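Local coordinates for penicillin-binding protein 2B (Streptococcus pneumoniae, PDB 2WAD) that probably forms the peptide cross-links between adjacent glycan strands of cell-wall peptidoglycan, as a penicillin-binding transpeptidase of the elongation machinery, at residues S50-T55 and I285-H290; K304-K309 and I550-D555; K389-S394 and S480-Y485; I413-S418 and P462-G467. One frame throughout, in Å; residues are numbered along the deposited sequence.

Contact 1. Residues S50-T55 and I285-H290. Unlike the reference sequence in segment 50-55: Val54 (reference Ile). Unlike the reference sequence in segment 285-290: His290 (reference Tyr). With ZN (zinc ion), chain D.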
# COMPACT_ATOMS: atom_id res chain seq x y z
N SER A 50 -27.36 37.77 -11.91
CA SER A 50 -26.64 36.91 -10.92
C SER A 50 -26.65 35.45 -11.35
O SER A 50 -27.60 34.98 -11.99
CB SER A 50 -27.28 37.02 -9.53
OG SER A 50 -26.82 38.17 -8.83
N GLN A 51 -25.60 34.75 -10.96
CA GLN A 51 -25.50 33.32 -11.21
C GLN A 51 -24.65 32.69 -10.12
O GLN A 51 -23.55 33.15 -9.80
CB GLN A 51 -24.94 33.05 -12.61
CG GLN A 51 -23.42 32.93 -12.71
CD GLN A 51 -22.70 34.27 -12.65
OE1 GLN A 51 -23.32 35.33 -12.49
NE2 GLN A 51 -21.37 34.22 -12.78
N THR A 52 -25.18 31.64 -9.51
CA THR A 52 -24.43 30.91 -8.50
C THR A 52 -24.21 29.49 -9.03
O THR A 52 -25.15 28.78 -9.37
CB THR A 52 -25.14 30.97 -7.13
OG1 THR A 52 -24.63 29.94 -6.26
CG2 THR A 52 -26.64 30.80 -7.29
N LYS A 53 -22.95 29.09 -9.13
CA LYS A 53 -22.64 27.78 -9.70
C LYS A 53 -22.53 26.71 -8.62
O LYS A 53 -21.98 26.94 -7.55
CB LYS A 53 -21.39 27.83 -10.58
CG LYS A 53 -20.06 27.69 -9.84
CD LYS A 53 -18.90 27.72 -10.82
CE LYS A 53 -17.61 27.24 -10.17
NZ LYS A 53 -16.70 26.62 -11.17
N VAL A 54 -23.09 25.54 -8.91
CA VAL A 54 -23.03 24.45 -7.96
C VAL A 54 -22.53 23.13 -8.53
O VAL A 54 -22.81 22.78 -9.68
CB VAL A 54 -24.36 24.25 -7.22
CG1 VAL A 54 -24.40 25.12 -5.97
CG2 VAL A 54 -25.51 24.56 -8.15
N THR A 55 -21.78 22.41 -7.69
CA THR A 55 -21.11 21.17 -8.06
C THR A 55 -21.68 19.99 -7.26
O THR A 55 -21.69 20.01 -6.03
CB THR A 55 -19.59 21.30 -7.81
OG1 THR A 55 -19.07 22.36 -8.62
CG2 THR A 55 -18.85 20.03 -8.17
N ILE A 285 -27.05 28.44 -11.61
CA ILE A 285 -28.41 28.82 -11.30
C ILE A 285 -28.53 30.33 -11.51
O ILE A 285 -27.76 31.12 -10.96
CB ILE A 285 -28.82 28.40 -9.87
CG1 ILE A 285 -28.99 26.88 -9.78
CG2 ILE A 285 -30.16 29.01 -9.47
CD1 ILE A 285 -27.71 26.14 -9.57
N HIS A 286 -29.49 30.72 -12.35
CA HIS A 286 -29.67 32.13 -12.70
C HIS A 286 -30.76 32.75 -11.82
O HIS A 286 -31.81 32.15 -11.63
CB HIS A 286 -29.98 32.28 -14.19
CG HIS A 286 -28.79 32.02 -15.07
ND1 HIS A 286 -28.50 30.77 -15.58
CD2 HIS A 286 -27.80 32.84 -15.49
CE1 HIS A 286 -27.38 30.83 -16.28
NE2 HIS A 286 -26.94 32.08 -16.25
N LEU A 287 -30.47 33.93 -11.29
CA LEU A 287 -31.34 34.59 -10.31
C LEU A 287 -31.92 35.86 -10.91
O LEU A 287 -31.27 36.48 -11.75
CB LEU A 287 -30.54 34.94 -9.05
CG LEU A 287 -29.64 33.81 -8.54
CD1 LEU A 287 -28.72 34.23 -7.40
CD2 LEU A 287 -30.45 32.59 -8.13
N ASP A 288 -33.14 36.22 -10.47
CA ASP A 288 -33.75 37.50 -10.81
C ASP A 288 -33.13 38.63 -9.98
O ASP A 288 -32.18 38.41 -9.25
CB ASP A 288 -35.30 37.45 -10.74
CG ASP A 288 -35.86 37.48 -9.31
OD1 ASP A 288 -35.07 37.42 -8.35
OD2 ASP A 288 -37.10 37.55 -9.15
N LYS A 289 -33.67 39.84 -10.11
CA LYS A 289 -33.05 41.00 -9.47
C LYS A 289 -33.12 40.96 -7.94
O LYS A 289 -32.38 41.67 -7.26
CB LYS A 289 -33.72 42.28 -9.96
CG LYS A 289 -34.99 42.62 -9.21
CD LYS A 289 -35.93 43.42 -10.06
CE LYS A 289 -36.55 42.54 -11.12
NZ LYS A 289 -37.88 43.11 -11.49
N HIS A 290 -34.04 40.16 -7.41
CA HIS A 290 -34.17 40.01 -5.97
C HIS A 290 -33.30 38.86 -5.48
O HIS A 290 -33.12 38.67 -4.28
CB HIS A 290 -35.63 39.76 -5.57
CG HIS A 290 -36.61 40.62 -6.31
ND1 HIS A 290 -37.60 40.09 -7.10
CD2 HIS A 290 -36.74 41.96 -6.38
CE1 HIS A 290 -38.31 41.07 -7.63
NE2 HIS A 290 -37.81 42.22 -7.21
ZN ZN D . -37.78 37.84 -7.37
O HOH W 1 -29.45 39.21 -8.70

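Contact 2. Residues K304-K309 and I550-D555. Unlike the reference sequence in segment 304-309: Lys306 (reference Asn). Unlike the reference sequence in segment 550-555: Asp552 (reference Gly).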
# COMPACT_ATOMS: atom_id res chain seq x y z
N LYS A 304 -19.47 8.63 -14.01
CA LYS A 304 -18.77 7.66 -13.20
C LYS A 304 -17.25 7.81 -13.34
O LYS A 304 -16.73 8.00 -14.45
CB LYS A 304 -19.22 6.25 -13.60
CG LYS A 304 -18.58 5.12 -12.81
CD LYS A 304 -19.35 3.82 -13.04
CE LYS A 304 -18.71 2.66 -12.29
NZ LYS A 304 -19.71 1.65 -11.89
N GLY A 305 -16.54 7.76 -12.22
CA GLY A 305 -15.08 7.69 -12.28
C GLY A 305 -14.58 6.57 -13.17
O GLY A 305 -15.35 5.70 -13.59
N LYS A 306 -13.28 6.62 -13.49
CA LYS A 306 -12.69 5.59 -14.33
C LYS A 306 -12.30 4.42 -13.45
O LYS A 306 -12.34 4.52 -12.22
CB LYS A 306 -11.50 6.10 -15.15
CG LYS A 306 -11.79 7.26 -16.12
CD LYS A 306 -13.15 7.11 -16.80
CE LYS A 306 -13.56 8.36 -17.57
NZ LYS A 306 -14.97 8.27 -18.08
N ASN A 307 -11.94 3.30 -14.09
CA ASN A 307 -11.66 2.06 -13.39
C ASN A 307 -10.17 1.75 -13.52
O ASN A 307 -9.54 2.16 -14.50
CB ASN A 307 -12.48 0.90 -13.99
CG ASN A 307 -13.96 1.24 -14.12
OD1 ASN A 307 -14.45 1.44 -15.23
ND2 ASN A 307 -14.67 1.32 -13.00
N ILE A 308 -9.62 1.05 -12.53
CA ILE A 308 -8.28 0.50 -12.65
C ILE A 308 -8.38 -1.02 -12.66
O ILE A 308 -9.21 -1.59 -11.95
CB ILE A 308 -7.36 0.95 -11.48
CG1 ILE A 308 -8.00 0.62 -10.13
CG2 ILE A 308 -7.08 2.45 -11.57
CD1 ILE A 308 -7.09 0.78 -8.91
N LYS A 309 -7.54 -1.64 -13.48
CA LYS A 309 -7.38 -3.09 -13.52
C LYS A 309 -6.00 -3.46 -12.98
O LYS A 309 -4.98 -2.95 -13.44
CB LYS A 309 -7.56 -3.60 -14.96
CG LYS A 309 -7.35 -5.11 -15.16
CD LYS A 309 -8.00 -5.61 -16.48
CE LYS A 309 -7.01 -5.63 -17.64
NZ LYS A 309 -7.35 -6.59 -18.74
N ILE A 550 -5.64 2.09 -16.66
CA ILE A 550 -6.89 2.78 -16.33
C ILE A 550 -7.86 2.53 -17.46
O ILE A 550 -7.48 2.66 -18.62
CB ILE A 550 -6.68 4.29 -16.15
CG1 ILE A 550 -5.74 4.55 -14.95
CG2 ILE A 550 -8.01 5.00 -16.01
CD1 ILE A 550 -4.40 5.11 -15.34
N TYR A 551 -9.10 2.18 -17.13
CA TYR A 551 -10.09 1.80 -18.13
C TYR A 551 -11.34 2.66 -18.04
O TYR A 551 -11.66 3.17 -16.96
CB TYR A 551 -10.47 0.33 -17.95
CG TYR A 551 -9.34 -0.61 -18.29
CD1 TYR A 551 -9.42 -1.45 -19.39
CD2 TYR A 551 -8.17 -0.62 -17.53
CE1 TYR A 551 -8.39 -2.30 -19.72
CE2 TYR A 551 -7.12 -1.46 -17.87
CZ TYR A 551 -7.24 -2.29 -18.96
OH TYR A 551 -6.22 -3.12 -19.32
N ASP A 552 -12.02 2.80 -19.17
CA ASP A 552 -13.29 3.51 -19.23
C ASP A 552 -14.40 2.59 -18.75
O ASP A 552 -14.19 1.39 -18.58
CB ASP A 552 -13.58 3.91 -20.68
CG ASP A 552 -14.49 5.11 -20.77
OD1 ASP A 552 -14.92 5.64 -19.72
OD2 ASP A 552 -14.77 5.53 -21.91
N ASN A 553 -15.57 3.19 -18.51
CA ASN A 553 -16.81 2.47 -18.23
C ASN A 553 -17.52 2.09 -19.52
O ASN A 553 -17.50 2.86 -20.48
CB ASN A 553 -17.74 3.32 -17.37
CG ASN A 553 -17.24 3.44 -15.94
OD1 ASN A 553 -17.07 4.55 -15.42
ND2 ASN A 553 -17.00 2.31 -15.30
N ASN A 554 -18.14 0.92 -19.54
CA ASN A 554 -18.94 0.48 -20.68
C ASN A 554 -20.39 0.93 -20.53
O ASN A 554 -20.71 1.65 -19.59
CB ASN A 554 -18.81 -1.03 -20.93
CG ASN A 554 -19.36 -1.89 -19.78
OD1 ASN A 554 -20.14 -1.44 -18.95
ND2 ASN A 554 -18.94 -3.15 -19.76
N ASP A 555 -21.24 0.53 -21.47
CA ASP A 555 -22.68 0.82 -21.43
C ASP A 555 -23.30 0.64 -20.06
O ASP A 555 -23.95 1.55 -19.54
CB ASP A 555 -23.43 -0.14 -22.35
CG ASP A 555 -23.40 0.29 -23.80
OD1 ASP A 555 -23.63 1.49 -24.06
OD2 ASP A 555 -23.16 -0.58 -24.66

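Contact 3. Residues K389-S394 and S480-Y485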
# COMPACT_ATOMS: atom_id res chain seq x y z
N LYS A 389 24.16 -11.46 -1.11
CA LYS A 389 25.58 -11.51 -1.39
C LYS A 389 26.00 -10.97 -2.76
O LYS A 389 27.10 -10.45 -2.93
CB LYS A 389 26.14 -12.90 -1.09
CG LYS A 389 26.21 -13.16 0.41
CD LYS A 389 26.66 -14.57 0.75
CE LYS A 389 26.74 -14.71 2.27
NZ LYS A 389 27.09 -16.06 2.81
N ALA A 390 25.10 -11.05 -3.73
CA ALA A 390 25.34 -10.49 -5.06
C ALA A 390 25.43 -8.96 -5.06
O ALA A 390 26.13 -8.37 -5.91
CB ALA A 390 24.26 -10.91 -6.00
N ALA A 391 24.74 -8.30 -4.13
CA ALA A 391 24.82 -6.85 -4.06
C ALA A 391 26.16 -6.43 -3.46
O ALA A 391 26.75 -5.42 -3.87
CB ALA A 391 23.62 -6.23 -3.31
N THR A 392 26.67 -7.19 -2.50
CA THR A 392 27.98 -6.89 -1.90
C THR A 392 29.14 -7.03 -2.86
O THR A 392 30.05 -6.20 -2.85
CB THR A 392 28.29 -7.80 -0.71
OG1 THR A 392 27.17 -7.77 0.20
CG2 THR A 392 29.53 -7.31 0.00
N ILE A 393 29.12 -8.10 -3.66
CA ILE A 393 30.06 -8.24 -4.75
C ILE A 393 29.95 -7.06 -5.72
O ILE A 393 30.95 -6.54 -6.21
CB ILE A 393 29.91 -9.60 -5.48
CG1 ILE A 393 30.13 -10.75 -4.49
CG2 ILE A 393 30.97 -9.78 -6.55
CD1 ILE A 393 29.79 -12.15 -5.05
N SER A 394 28.73 -6.65 -6.05
CA SER A 394 28.58 -5.51 -6.95
C SER A 394 29.33 -4.28 -6.38
O SER A 394 30.03 -3.57 -7.09
CB SER A 394 27.11 -5.16 -7.14
OG SER A 394 26.38 -6.22 -7.75
N SER A 480 24.87 2.26 -0.36
CA SER A 480 24.52 2.90 -1.62
C SER A 480 24.33 1.88 -2.73
O SER A 480 23.34 1.93 -3.48
CB SER A 480 25.52 4.01 -1.99
OG SER A 480 25.51 4.30 -3.38
N THR A 481 25.27 0.95 -2.86
CA THR A 481 25.02 -0.19 -3.75
C THR A 481 23.74 -0.96 -3.41
O THR A 481 22.94 -1.24 -4.29
CB THR A 481 26.19 -1.19 -3.77
OG1 THR A 481 27.41 -0.46 -3.95
CG2 THR A 481 26.00 -2.19 -4.91
N PHE A 482 23.58 -1.37 -2.15
CA PHE A 482 22.32 -1.99 -1.72
C PHE A 482 21.08 -1.22 -2.18
O PHE A 482 20.17 -1.80 -2.78
CB PHE A 482 22.32 -2.14 -0.19
CG PHE A 482 23.26 -3.22 0.34
CD1 PHE A 482 23.77 -4.21 -0.49
CD2 PHE A 482 23.62 -3.25 1.67
CE1 PHE A 482 24.63 -5.19 -0.01
CE2 PHE A 482 24.45 -4.26 2.17
CZ PHE A 482 24.97 -5.23 1.33
N GLY A 483 21.04 0.10 -1.94
CA GLY A 483 19.99 0.97 -2.44
C GLY A 483 19.76 0.95 -3.94
O GLY A 483 18.62 1.06 -4.41
N GLU A 484 20.82 0.73 -4.73
CA GLU A 484 20.66 0.55 -6.18
C GLU A 484 19.77 -0.63 -6.56
O GLU A 484 19.27 -0.71 -7.69
CB GLU A 484 22.01 0.38 -6.86
CG GLU A 484 22.88 1.64 -6.90
CD GLU A 484 24.15 1.37 -7.69
OE1 GLU A 484 25.11 0.82 -7.12
OE2 GLU A 484 24.19 1.68 -8.89
N TYR A 485 19.60 -1.57 -5.63
CA TYR A 485 18.84 -2.78 -5.90
C TYR A 485 17.53 -2.73 -5.14
O TYR A 485 16.71 -3.67 -5.19
CB TYR A 485 19.61 -4.02 -5.48
CG TYR A 485 20.69 -4.47 -6.42
CD1 TYR A 485 20.41 -5.28 -7.51
CD2 TYR A 485 22.03 -4.19 -6.14
CE1 TYR A 485 21.45 -5.73 -8.36
CE2 TYR A 485 23.06 -4.65 -6.96
CZ TYR A 485 22.77 -5.43 -8.06
OH TYR A 485 23.81 -5.87 -8.89

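Contact 4. Residues I413-S418 and P462-G467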
# COMPACT_ATOMS: atom_id res chain seq x y z
N ILE A 413 37.81 -15.62 8.80
CA ILE A 413 38.26 -14.25 8.77
C ILE A 413 38.44 -13.87 10.22
O ILE A 413 37.50 -13.96 11.00
CB ILE A 413 37.22 -13.30 8.16
CG1 ILE A 413 36.86 -13.69 6.72
CG2 ILE A 413 37.62 -11.85 8.38
CD1 ILE A 413 38.02 -13.98 5.81
N VAL A 414 39.66 -13.48 10.58
CA VAL A 414 39.99 -13.22 11.98
C VAL A 414 40.53 -11.81 12.17
O VAL A 414 41.65 -11.51 11.74
CB VAL A 414 41.03 -14.26 12.52
CG1 VAL A 414 41.22 -14.04 14.02
CG2 VAL A 414 40.54 -15.68 12.27
N PHE A 415 39.73 -10.95 12.78
CA PHE A 415 40.11 -9.57 13.05
C PHE A 415 40.28 -9.47 14.57
O PHE A 415 39.51 -10.11 15.29
CB PHE A 415 38.96 -8.60 12.71
CG PHE A 415 38.51 -8.61 11.27
CD1 PHE A 415 39.38 -8.27 10.23
CD2 PHE A 415 37.19 -8.92 10.96
CE1 PHE A 415 38.96 -8.27 8.90
CE2 PHE A 415 36.75 -8.91 9.64
CZ PHE A 415 37.62 -8.57 8.60
N GLN A 416 41.24 -8.67 15.04
CA GLN A 416 41.33 -8.29 16.45
C GLN A 416 40.00 -7.75 16.95
O GLN A 416 39.40 -6.89 16.30
CB GLN A 416 42.40 -7.21 16.69
CG GLN A 416 43.80 -7.63 16.30
CD GLN A 416 44.30 -8.81 17.11
OE1 GLN A 416 43.93 -8.95 18.28
NE2 GLN A 416 45.14 -9.67 16.51
N GLY A 417 39.53 -8.23 18.09
CA GLY A 417 38.33 -7.68 18.68
C GLY A 417 37.02 -8.35 18.30
O GLY A 417 35.97 -7.92 18.78
N SER A 418 37.04 -9.37 17.44
CA SER A 418 35.82 -10.13 17.17
C SER A 418 36.03 -11.62 16.92
O SER A 418 37.13 -12.05 16.55
CB SER A 418 34.97 -9.48 16.07
OG SER A 418 35.75 -9.09 14.94
N PRO A 462 45.33 -12.31 8.48
CA PRO A 462 44.85 -12.85 9.74
C PRO A 462 45.34 -12.02 10.93
O PRO A 462 46.47 -11.55 10.92
CB PRO A 462 45.46 -14.26 9.78
CG PRO A 462 45.72 -14.63 8.36
CD PRO A 462 46.06 -13.31 7.66
N ASN A 463 44.47 -11.82 11.92
CA ASN A 463 44.83 -11.23 13.20
C ASN A 463 45.17 -9.74 13.07
O ASN A 463 45.75 -9.14 13.97
CB ASN A 463 46.01 -11.98 13.86
CG ASN A 463 45.88 -13.50 13.78
OD1 ASN A 463 44.79 -14.06 13.84
ND2 ASN A 463 47.01 -14.17 13.63
N MET A 464 44.81 -9.14 11.94
CA MET A 464 44.99 -7.70 11.77
C MET A 464 44.11 -6.89 12.73
O MET A 464 42.99 -7.29 13.06
CB MET A 464 44.67 -7.32 10.32
CG MET A 464 43.20 -7.57 9.94
SD MET A 464 42.83 -7.13 8.22
CE MET A 464 43.62 -5.52 8.05
N PHE A 465 44.66 -5.76 13.20
CA PHE A 465 43.93 -4.72 13.92
C PHE A 465 43.34 -3.84 12.82
O PHE A 465 44.06 -3.35 11.94
CB PHE A 465 44.87 -3.86 14.80
CG PHE A 465 45.27 -4.51 16.11
CD1 PHE A 465 44.46 -4.41 17.23
CD2 PHE A 465 46.48 -5.20 16.22
CE1 PHE A 465 44.81 -5.02 18.41
CE2 PHE A 465 46.84 -5.82 17.40
CZ PHE A 465 46.02 -5.71 18.50
N VAL A 466 42.03 -3.65 12.84
CA VAL A 466 41.42 -2.88 11.76
C VAL A 466 41.29 -1.38 12.06
O VAL A 466 40.75 -0.99 13.10
CB VAL A 466 40.08 -3.48 11.25
CG1 VAL A 466 39.61 -2.72 10.02
CG2 VAL A 466 40.26 -4.96 10.88
N GLY A 467 41.82 -0.56 11.16
CA GLY A 467 41.68 0.90 11.23
C GLY A 467 40.31 1.41 10.79
O GLY A 467 39.84 1.05 9.71
O HOH W 2 40.36 -4.86 14.20

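Contact 1. Residues S50-T55 and I285-H290
Leu287 and Ser50 meet at the end of an antiparallel strand pair, where the side chain of Leu287 packs against Ser50 and, at its tip, against Thr52. Its CB lies 3.9 Å from Ser50 CB, and CG stays close to that same carbon. The branch that does most of the touching is CD1, which sits between Ser50 CB at 3.8 Å and Thr52 CG2 at 4.0 Å. The torsion that turns CG away from the carbonyl carbon (chi1 -46°) keeps the isobutyl group over the neighbouring strand.

Alongside, the backbones of strands 51-55 and 282-287 are joined by a hydrogen-bonded pair, Thr52 with Ile285, whose two bonds run from Thr52 N to Ile285 O and from Ile285 N to Thr52 O, both 3.0 Å. Leu287 N adds a bond to Ser50 O. Gln51 and His286 form the next, non-hydrogen-bonded pair and share the other face, where Gln51 CB comes 4.1 Å from His286 CD2; polar groups suit these places, Gln51 being exposed and His286 partly so, whereas the aliphatic Ile285 is buried and touches Phe187, as do Thr52 and Leu287.

Past the strand, a water bridges Ser50 OG and Asp288 O. Asp288 OD2 and His290 ND1 bind a zinc ion at 1.9 and 2.3 Å, with Asp292 as a further ligand. Strand 51-55 lies at the edge of a three-stranded sheet. Backbone bonds and aliphatic groups therefore do the joining here, while the metal ties up the turn leading to strand 293-298 and takes no direct hold on strand 51-55.

Contact 2. Residues K304-K309 and I550-D555
Asn307 and Tyr551 form the hydrogen-bonded pair that joins strands 307-310 and 547-553, antiparallel but strongly twisted, their short axes 134° apart; Asn307 N gives to Tyr551 O at 2.9 Å, and Tyr551 N gives to Asn307 O at 2.7 Å. Ile308 and Ile550 come next as a non-hydrogen-bonded pair, with branched aliphatic groups on the opposite face from Tyr551.

Lys309 crosses the tyrosine obliquely. Its CB lies 3.6 Å from Tyr551 CE2, and a bend at chi3 (94°) brings CE round to the phenol end, 3.6 Å from Tyr551 CZ. A long, flexible methylene chain suits this place, for it can follow the ring. The phenol oxygen itself is hydrogen-bonded to Glu548.

At the other end, Lys306 and Asp552 run side by side and close a salt bridge, Lys306 NZ to Asp552 OD1 at 3.1 Å, reaching the carboxylate on its syn side but 31° out of its plane. Asp552 OD1 also takes a weak bond from Asn553 N. Lys304, fully extended, crosses Asn553 at about a right angle with CD 3.6 Å from Asn553 CG, and its NZ goes on to Glu62 and Gly557 O.

Lysine methylenes thus lie against neighbouring side chains, while the charged ends of Lys304 and Lys306 pair with Glu62 and Asp552. Backbone bonds join strand 307-310 to strand 547-553, the latter in the transpeptidase region, and the partly exposed Lys306-Asp552 salt bridge adds a charged link.

Contact 3. Residues K389-S394 and S480-Y485
Apolar contacts centre on Ala391 and the aromatic side chains facing it. Its methyl group meets the edge of the Phe482 ring, Ala391 CB to Phe482 CD1 3.5 Å, and CB also comes within 3.8 Å of Tyr485 CD2. A residue with no more than a methyl lets the two helices approach to 8.9 Å between their short axes, at an angle of 124°. Thr481 supplies a methyl of its own: CG2 lies 3.5 Å from Ala391 O and 3.9 Å from Ser394 CB, pointed there by a chi1 of -48° that leaves CG2 anti to the backbone nitrogen.

Helix 389-398 continues the probable SxxK motif of the penicillin-binding transpeptidase fold. Lys389 is the probable motif lysine, hydrogen-bonded to Ser386, the inferred acyl-ester nucleophile. It points away from helix 471-484, so the contact packs the back of the helix that carries it.

The polar contacts are few and buried. Tyr485 OH gives a hydrogen bond to Ser394 OG, 2.8 Å away, and that hydroxyl in turn donates a hydrogen bond to Ala390 O, also at 2.8 Å. Ala390 O thereby receives Ser394 OG and Ser394 N from opposite faces of its plane. Serine fits because it can accept from the phenol and still be satisfied by its own helix. Thr392 OG1 lies in the plane of the Phe482 ring, at its edge, 3.5 Å from CZ, while bonding to Ala516 O; Thr481 OG1 turns to Glu398 and other partners.

Contact 4. Residues I413-S418 and P462-G467
Gln416 lies over Phe465, and its amide hydrogen-bonds to Asn463 O. Its CG sits above the centre of the ring, 3.3 Å from the Phe465 centroid and 7° off the normal, a CH-pi contact, and its amide is stacked 25° from the ring plane. A bend at chi2 (-63°) folds the chain so that NE2 reaches Asn463 O at 2.7 Å, in a nearly straight bond lying in the amide's own plane. Glutamine suits the spot, having methylenes for the ring and an N-H for the carbonyl.

The backbones add two bonds, Gln416 N to Met464 O at 3.0 Å and Asn463 N to Val414 O at 2.8 Å. The Phe415 ring is buried: its CD1 meets Val466 CG2 at 3.5 Å, and Met464 stands at the ring edge, CG lying in the plane and SD 5.3 Å from the Phe415 centroid, a Met-aromatic contact.

Both segments are loops of the transpeptidase domain. Phe415 to Ser418 form a type II beta turn, with Gly417 at a positive phi that suits glycine; in the other segment Asn463 also adopts a positive phi, which asparagine tolerates well.

Farther out, Tyr460 OH receives Val414 N, while Phe509 meets the Phe415 ring edge-to-face. Val449 and Leu453 of helix 445-455 pack under this apolar side, against Phe415 and against Met464 and Val466 respectively.

Along the chain contact 1 closes first, between strands 51-55 and 282-287, about 34 Å from contact 2, centre to centre. Contact 2 then brings strand 307-310 beside strand 547-553, and the long excursion between them holds contact 3, which in turn encloses contact 4. Contacts 3 and 4 both belong to the transpeptidase domain, with centres about 24 Å apart, and are joined through helix 471-484, whose start follows the loop 462-467. Contacts 1 and 4 lie about 83 Å apart, at opposite sides of the chain's centre. The elongated molecule thus has a zinc-bearing sheet at one end, a connecting sheet between, and the buried helix pair beside the probable SxxK catalytic motif in the other domain.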